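Local coordinates for hypothetical protein SA2161 (Staphylococcus aureus, PDB 1Y7R) that is of unknown function but is probably an acetyltransferase of the GNAT family, the enzymes that transfer an acetyl group from acetyl-coenzyme A, at residues L17-M23 with D68-K73. The protein carries 4 engineered substitutions. Residues are numbered along the deposited sequence; the frame is centred on the assembly and turned at random.
Sequences LRINAGM and DIAVLK. Engineered in segment 68-73: Leu-72 (natural residue Ser).
Ala-70 turns its methyl (CB) from strand 63-71 toward the end of helix 11-20 and the turn that follows, meeting CG of Leu-17 on the helix at 3.8 Å, then CB of Ala-21 and the selenium of Met-23, a selenomethionine, beyond it. A side chain this small lets the helix end lie close to the strand. Leu-17 holds its CG anti to the backbone N (chi1 179°), which sends the branched end down to the strand; CD2 rests near Ala-70 O, while CD1 reaches CD2 of Leu-72 at 3.7 Å, the two side chains running roughly perpendicular. Leu-72 is engineered, Ser in the natural sequence, and its CD2 also touches CB of Asn-20. The other face of the strand is covered by helix 80-95. Gly-22, with the positive phi that glycine tolerates best, ends helix 11-20 in a Schellman motif, and Asn-20 O accepts a nearly straight bond from Lys-73 N (2.9 Å, 170° at the hydrogen). At the opposite end of the contact Arg-18 presents NH2 (2.7 Å) and NE (3.1 Å) along one side of its guanidinium, and both donate to OD1 of Asp-68, the carboxylate turned 83° to the guanidinium. CE of Met-23 sits 3.5 Å above that guanidinium. Since Asp-68 OD2 forms a salt bridge with Arg-55 and a hydrogen bond with the Tyr-14 hydroxyl, the buried carboxylate is held through both oxygens, its negative charge probably well compensated by two arginines.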
loop_
_atom_site.group_PDB
_atom_site.type_symbol
_atom_site.label_atom_id
_atom_site.label_comp_id
_atom_site.label_asym_id
_atom_site.label_seq_id
_atom_site.Cartn_x
_atom_site.Cartn_y
_atom_site.Cartn_z
ATOM N N LEU A 17 -12.747 13.036 10.449
ATOM C CA LEU A 17 -13.161 11.647 10.537
ATOM C C LEU A 17 -12.076 10.776 11.145
ATOM O O LEU A 17 -12.367 9.957 12.024
ATOM C CB LEU A 17 -13.647 11.131 9.194
ATOM C CG LEU A 17 -14.074 9.675 9.176
ATOM C CD1 LEU A 17 -15.210 9.412 10.186
ATOM C CD2 LEU A 17 -14.496 9.329 7.741
ATOM N N ARG A 18 -10.830 10.944 10.705
ATOM C CA ARG A 18 -9.691 10.269 11.336
ATOM C C ARG A 18 -9.679 10.452 12.859
ATOM O O ARG A 18 -9.621 9.494 13.611
ATOM C CB ARG A 18 -8.374 10.823 10.767
ATOM C CG ARG A 18 -7.896 10.148 9.505
ATOM C CD ARG A 18 -6.331 10.033 9.598
ATOM N NE ARG A 18 -5.827 8.907 8.843
ATOM C CZ ARG A 18 -5.000 7.966 9.268
ATOM N NH1 ARG A 18 -4.453 7.980 10.486
ATOM N NH2 ARG A 18 -4.690 7.011 8.424
ATOM N N ILE A 19 -9.728 11.695 13.318
ATOM C CA ILE A 19 -9.675 11.943 14.763
ATOM C C ILE A 19 -10.850 11.301 15.510
ATOM O O ILE A 19 -10.692 10.644 16.585
ATOM C CB ILE A 19 -9.576 13.463 15.014
ATOM C CG1 ILE A 19 -8.151 13.897 14.649
ATOM C CG2 ILE A 19 -9.921 13.830 16.473
ATOM C CD1 ILE A 19 -8.042 15.381 14.375
ATOM N N ASN A 20 -12.029 11.472 14.955
ATOM C CA ASN A 20 -13.221 10.975 15.622
ATOM C C ASN A 20 -13.477 9.495 15.459
ATOM O O ASN A 20 -14.363 8.952 16.133
ATOM C CB ASN A 20 -14.414 11.805 15.227
ATOM C CG ASN A 20 -14.383 13.139 15.906
ATOM O OD1 ASN A 20 -14.697 13.227 17.092
ATOM N ND2 ASN A 20 -13.913 14.155 15.214
ATOM N N ALA A 21 -12.682 8.856 14.602
ATOM C CA ALA A 21 -12.612 7.393 14.549
ATOM C C ALA A 21 -11.551 6.833 15.501
ATOM O O ALA A 21 -11.387 5.616 15.579
ATOM C CB ALA A 21 -12.332 6.925 13.117
ATOM N N GLY A 22 -10.853 7.701 16.237
ATOM C CA GLY A 22 -9.835 7.264 17.193
ATOM C C GLY A 22 -8.528 6.912 16.514
ATOM O O GLY A 22 -7.754 6.107 17.034
HETATM N N MSE A 23 -8.279 7.501 15.339
HETATM C CA MSE A 23 -7.026 7.243 14.615
HETATM C C MSE A 23 -6.086 8.415 14.725
HETATM O O MSE A 23 -6.510 9.514 15.064
HETATM C CB MSE A 23 -7.301 6.949 13.152
HETATM C CG MSE A 23 -8.149 5.705 12.977
HETATM SE SE MSE A 23 -8.963 5.602 11.212
HETATM C CE MSE A 23 -7.416 5.548 10.088
ATOM N N ASP A 68 -7.085 3.963 5.439
ATOM C CA ASP A 68 -8.040 4.976 5.927
ATOM C C ASP A 68 -9.446 4.441 6.101
ATOM O O ASP A 68 -10.428 5.133 5.781
ATOM C CB ASP A 68 -8.057 6.188 4.984
ATOM C CG ASP A 68 -6.867 7.089 5.193
ATOM O OD1 ASP A 68 -6.395 7.168 6.342
ATOM O OD2 ASP A 68 -6.378 7.699 4.241
ATOM N N ILE A 69 -9.580 3.211 6.622
ATOM C CA ILE A 69 -10.919 2.708 6.970
ATOM C C ILE A 69 -11.301 3.358 8.293
ATOM O O ILE A 69 -10.831 2.942 9.366
ATOM C CB ILE A 69 -10.943 1.166 7.072
ATOM C CG1 ILE A 69 -10.438 0.573 5.748
ATOM C CG2 ILE A 69 -12.377 0.645 7.400
ATOM C CD1 ILE A 69 -11.287 0.863 4.576
ATOM N N ALA A 70 -12.153 4.377 8.218
ATOM C CA ALA A 70 -12.422 5.215 9.381
ATOM C C ALA A 70 -13.919 5.329 9.531
ATOM O O ALA A 70 -14.592 5.810 8.612
ATOM C CB ALA A 70 -11.840 6.601 9.163
ATOM N N VAL A 71 -14.436 4.930 10.687
ATOM C CA VAL A 71 -15.865 5.095 10.987
ATOM C C VAL A 71 -15.923 5.836 12.327
ATOM O O VAL A 71 -15.217 5.456 13.259
ATOM C CB VAL A 71 -16.569 3.693 11.088
ATOM C CG1 VAL A 71 -17.980 3.808 11.671
ATOM C CG2 VAL A 71 -16.529 2.938 9.705
ATOM N N LEU A 72 -16.744 6.881 12.438
ATOM C CA LEU A 72 -16.918 7.568 13.732
ATOM C C LEU A 72 -17.092 6.594 14.879
ATOM O O LEU A 72 -17.854 5.614 14.779
ATOM C CB LEU A 72 -18.124 8.492 13.703
ATOM C CG LEU A 72 -18.011 9.676 12.763
ATOM C CD1 LEU A 72 -19.356 10.402 12.773
ATOM C CD2 LEU A 72 -16.890 10.596 13.254
ATOM N N LYS A 73 -16.402 6.875 15.987
ATOM C CA LYS A 73 -16.545 6.030 17.170
ATOM C C LYS A 73 -18.037 5.837 17.512
ATOM O O LYS A 73 -18.470 4.712 17.769
ATOM C CB LYS A 73 -15.800 6.656 18.330
ATOM C CG LYS A 73 -14.774 5.748 19.013
ATOM C CD LYS A 73 -13.879 4.938 18.072
ATOM C CE LYS A 73 -13.127 3.827 18.864
ATOM N NZ LYS A 73 -12.548 2.717 18.005
#